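Toxin RelG (Mycobacterium tuberculosis, PDB 3G5O) cleaves RNA as the toxic half of a type II toxin-antitoxin pair, inhibiting mycobacterial growth unless neutralised by its cognate antitoxin. Local coordinates at residues 21-24 / 25-28. Residues are numbered along the deposited sequence; the frame is centred on the assembly and turned at random. Where two conformers were deposited one is given.
Sequences RFTT and TARR
Thr23 and Thr25 stand side by side and point the same way where strand 19-23 gives way to helix 24-30, their hydroxyls meeting, in one of the two conformers of Thr25, at 2.6 Å between Thr23 OG1 and Thr25 OG1. Both OG1 atoms then sit between their own backbone N and carbonyl carbon (chi1 56° for Thr23, 40° for this conformer of Thr25), which turns them to one side of the chain, where strand 87-95 runs. There Thr23 OG1 bonds to Ile90 O and, in the same conformer, Thr25 OG1 to Leu91 O. Thr23 is the N-cap residue, and its OG1 also comes within 3.2 Å of Ala26 N.

The first turn closes through Arg27 N to Thr23 O (2.9 Å, 160° at the hydrogen) and Arg28 N to Thr24 O (3.0 Å). Ala26 meets the Phe22 ring obliquely, its CB 3.7 Å from CD1, and both side chains also touch Ile90. On the antitoxin-facing part of the turn, the Thr24 methyl CG2 reaches the edge of the Arg28 guanidinium, 3.4 Å from NH1. A bend at chi3 of Arg28 leaves Thr25 CA by one face of the guanidinium, toward its rim.

Glu73 of the antitoxin chain pairs with Arg28 NH1, Glu92 of that chain with Arg27 NH2, and its Asp77 accepts a bond from Thr25 N. The hydroxyls of Thr23 and, in this conformer, Thr25 thus probably tie the helix start to the toxin's own sheet, while the arginines and the backbone amide of Thr25 at the start of the helix offer positive polarity that probably favours the antitoxin's acidic side chains.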
ATOM      1  N   ARG C  21      14.309 -10.554 -19.319  1.00 19.86           N
ATOM      2  CA  ARG C  21      13.356 -11.492 -19.905  1.00 20.06           C
ATOM      3  C   ARG C  21      11.963 -10.970 -19.564  1.00 19.51           C
ATOM      4  O   ARG C  21      11.774 -10.353 -18.500  1.00 19.88           O
ATOM      5  CB  ARG C  21      13.498 -12.884 -19.261  1.00 20.37           C
ATOM      6  CG  ARG C  21      14.884 -13.521 -19.262  1.00 23.89           C
ATOM      7  CD  ARG C  21      15.200 -14.245 -20.541  1.00 25.65           C
ATOM      8  NE  ARG C  21      14.300 -15.353 -20.881  1.00 28.74           N
ATOM      9  CZ  ARG C  21      14.425 -16.076 -22.007  1.00 28.53           C
ATOM     10  NH1 ARG C  21      15.428 -15.818 -22.839  1.00 30.02           N
ATOM     11  NH2 ARG C  21      13.566 -17.048 -22.307  1.00 28.31           N
ATOM     12  N   PHE C  22      10.988 -11.251 -20.422  1.00 18.85           N
ATOM     13  CA  PHE C  22       9.599 -10.847 -20.175  1.00 19.29           C
ATOM     14  C   PHE C  22       8.865 -12.160 -19.952  1.00 19.66           C
ATOM     15  O   PHE C  22       9.060 -13.125 -20.722  1.00 20.32           O
ATOM     16  CB  PHE C  22       8.967 -10.164 -21.418  1.00 18.58           C
ATOM     17  CG  PHE C  22       9.326  -8.694 -21.587  1.00 19.65           C
ATOM     18  CD1 PHE C  22       8.364  -7.711 -21.369  1.00 20.38           C
ATOM     19  CD2 PHE C  22      10.586  -8.314 -22.025  1.00 19.31           C
ATOM     20  CE1 PHE C  22       8.668  -6.353 -21.521  1.00 19.95           C
ATOM     21  CE2 PHE C  22      10.913  -6.967 -22.187  1.00 20.51           C
ATOM     22  CZ  PHE C  22       9.924  -5.987 -21.954  1.00 18.68           C
ATOM     23  N   THR C  23       8.020 -12.182 -18.928  1.00 19.69           N
ATOM     24  CA  THR C  23       7.068 -13.285 -18.721  1.00 19.65           C
ATOM     25  C   THR C  23       5.963 -13.149 -19.775  1.00 20.79           C
ATOM     26  O   THR C  23       5.829 -12.101 -20.435  1.00 18.41           O
ATOM     27  CB  THR C  23       6.405 -13.230 -17.326  1.00 19.42           C
ATOM     28  OG1 THR C  23       5.771 -11.954 -17.141  1.00 18.17           O
ATOM     29  CG2 THR C  23       7.438 -13.451 -16.203  1.00 18.65           C
ATOM     30  N   THR C  24       5.161 -14.206 -19.906  1.00 22.24           N
ATOM     31  CA  THR C  24       3.912 -14.176 -20.696  1.00 23.38           C
ATOM     32  C   THR C  24       2.993 -13.075 -20.258  1.00 20.89           C
ATOM     33  O   THR C  24       2.374 -12.404 -21.086  1.00 20.77           O
ATOM     34  CB  THR C  24       3.127 -15.544 -20.609  1.00 24.16           C
ATOM     35  OG1 THR C  24       3.977 -16.573 -21.108  1.00 28.48           O
ATOM     36  CG2 THR C  24       1.861 -15.521 -21.448  1.00 28.48           C
ATOM     37  N   THR C  25       2.915 -12.854 -18.951  1.00 20.44           N
ATOM     38  CA  THR C  25       2.010 -11.798 -18.410  0.50 19.71           C
ATOM     39  C   THR C  25       2.461 -10.443 -18.906  1.00 19.15           C
ATOM     40  O   THR C  25       1.631  -9.615 -19.313  1.00 19.27           O
ATOM     41  CB  THR C  25       1.967 -11.612 -16.853  0.50 19.32           C
ATOM     42  OG1 THR C  25       3.276 -11.725 -16.304  0.50 20.04           O
ATOM     43  CG2 THR C  25       0.983 -12.551 -16.152  0.50 21.45           C
ATOM     44  N   ALA C  26       3.762 -10.193 -18.866  1.00 18.03           N
ATOM     45  CA  ALA C  26       4.321  -8.907 -19.297  1.00 17.23           C
ATOM     46  C   ALA C  26       4.183  -8.732 -20.810  1.00 17.69           C
ATOM     47  O   ALA C  26       3.926  -7.643 -21.299  1.00 17.70           O
ATOM     48  CB  ALA C  26       5.775  -8.817 -18.899  1.00 17.07           C
ATOM     49  N   ARG C  27       4.390  -9.805 -21.544  1.00 17.44           N
ATOM     50  CA  ARG C  27       4.211  -9.781 -22.994  1.00 19.35           C
ATOM     51  C   ARG C  27       2.790  -9.382 -23.373  1.00 20.13           C
ATOM     52  O   ARG C  27       2.590  -8.549 -24.261  1.00 20.67           O
ATOM     53  CB  ARG C  27       4.614 -11.151 -23.608  1.00 19.64           C
ATOM     54  CG  ARG C  27       4.746 -11.093 -25.116  1.00 24.36           C
ATOM     55  CD  ARG C  27       4.610 -12.475 -25.785  1.00 30.13           C
ATOM     56  NE  ARG C  27       3.877 -12.273 -27.044  1.00 35.00           N
ATOM     57  CZ  ARG C  27       2.553 -12.217 -27.149  1.00 38.73           C
ATOM     58  NH1 ARG C  27       1.759 -12.401 -26.088  1.00 40.46           N
ATOM     59  NH2 ARG C  27       2.010 -11.974 -28.334  1.00 42.68           N
ATOM     60  N   ARG C  28       1.792  -9.941 -22.696  1.00 21.11           N
ATOM     61  CA  ARG C  28       0.403  -9.535 -22.921  1.00 22.30           C
ATOM     62  C   ARG C  28       0.188  -8.054 -22.668  1.00 22.46           C
ATOM     63  O   ARG C  28      -0.544  -7.391 -23.428  1.00 23.37           O
ATOM     64  CB  ARG C  28      -0.573 -10.345 -22.066  1.00 23.05           C
ATOM     65  CG  ARG C  28      -0.783 -11.767 -22.645  1.00 26.89           C
ATOM     66  CD  ARG C  28      -2.065 -12.440 -22.090  1.00 32.82           C
ATOM     67  NE  ARG C  28      -2.244 -12.315 -20.647  1.00 35.33           N
ATOM     68  CZ  ARG C  28      -1.709 -13.141 -19.747  1.00 37.83           C
ATOM     69  NH1 ARG C  28      -0.940 -14.152 -20.130  1.00 38.50           N
ATOM     70  NH2 ARG C  28      -1.929 -12.948 -18.457  1.00 39.22           N
TER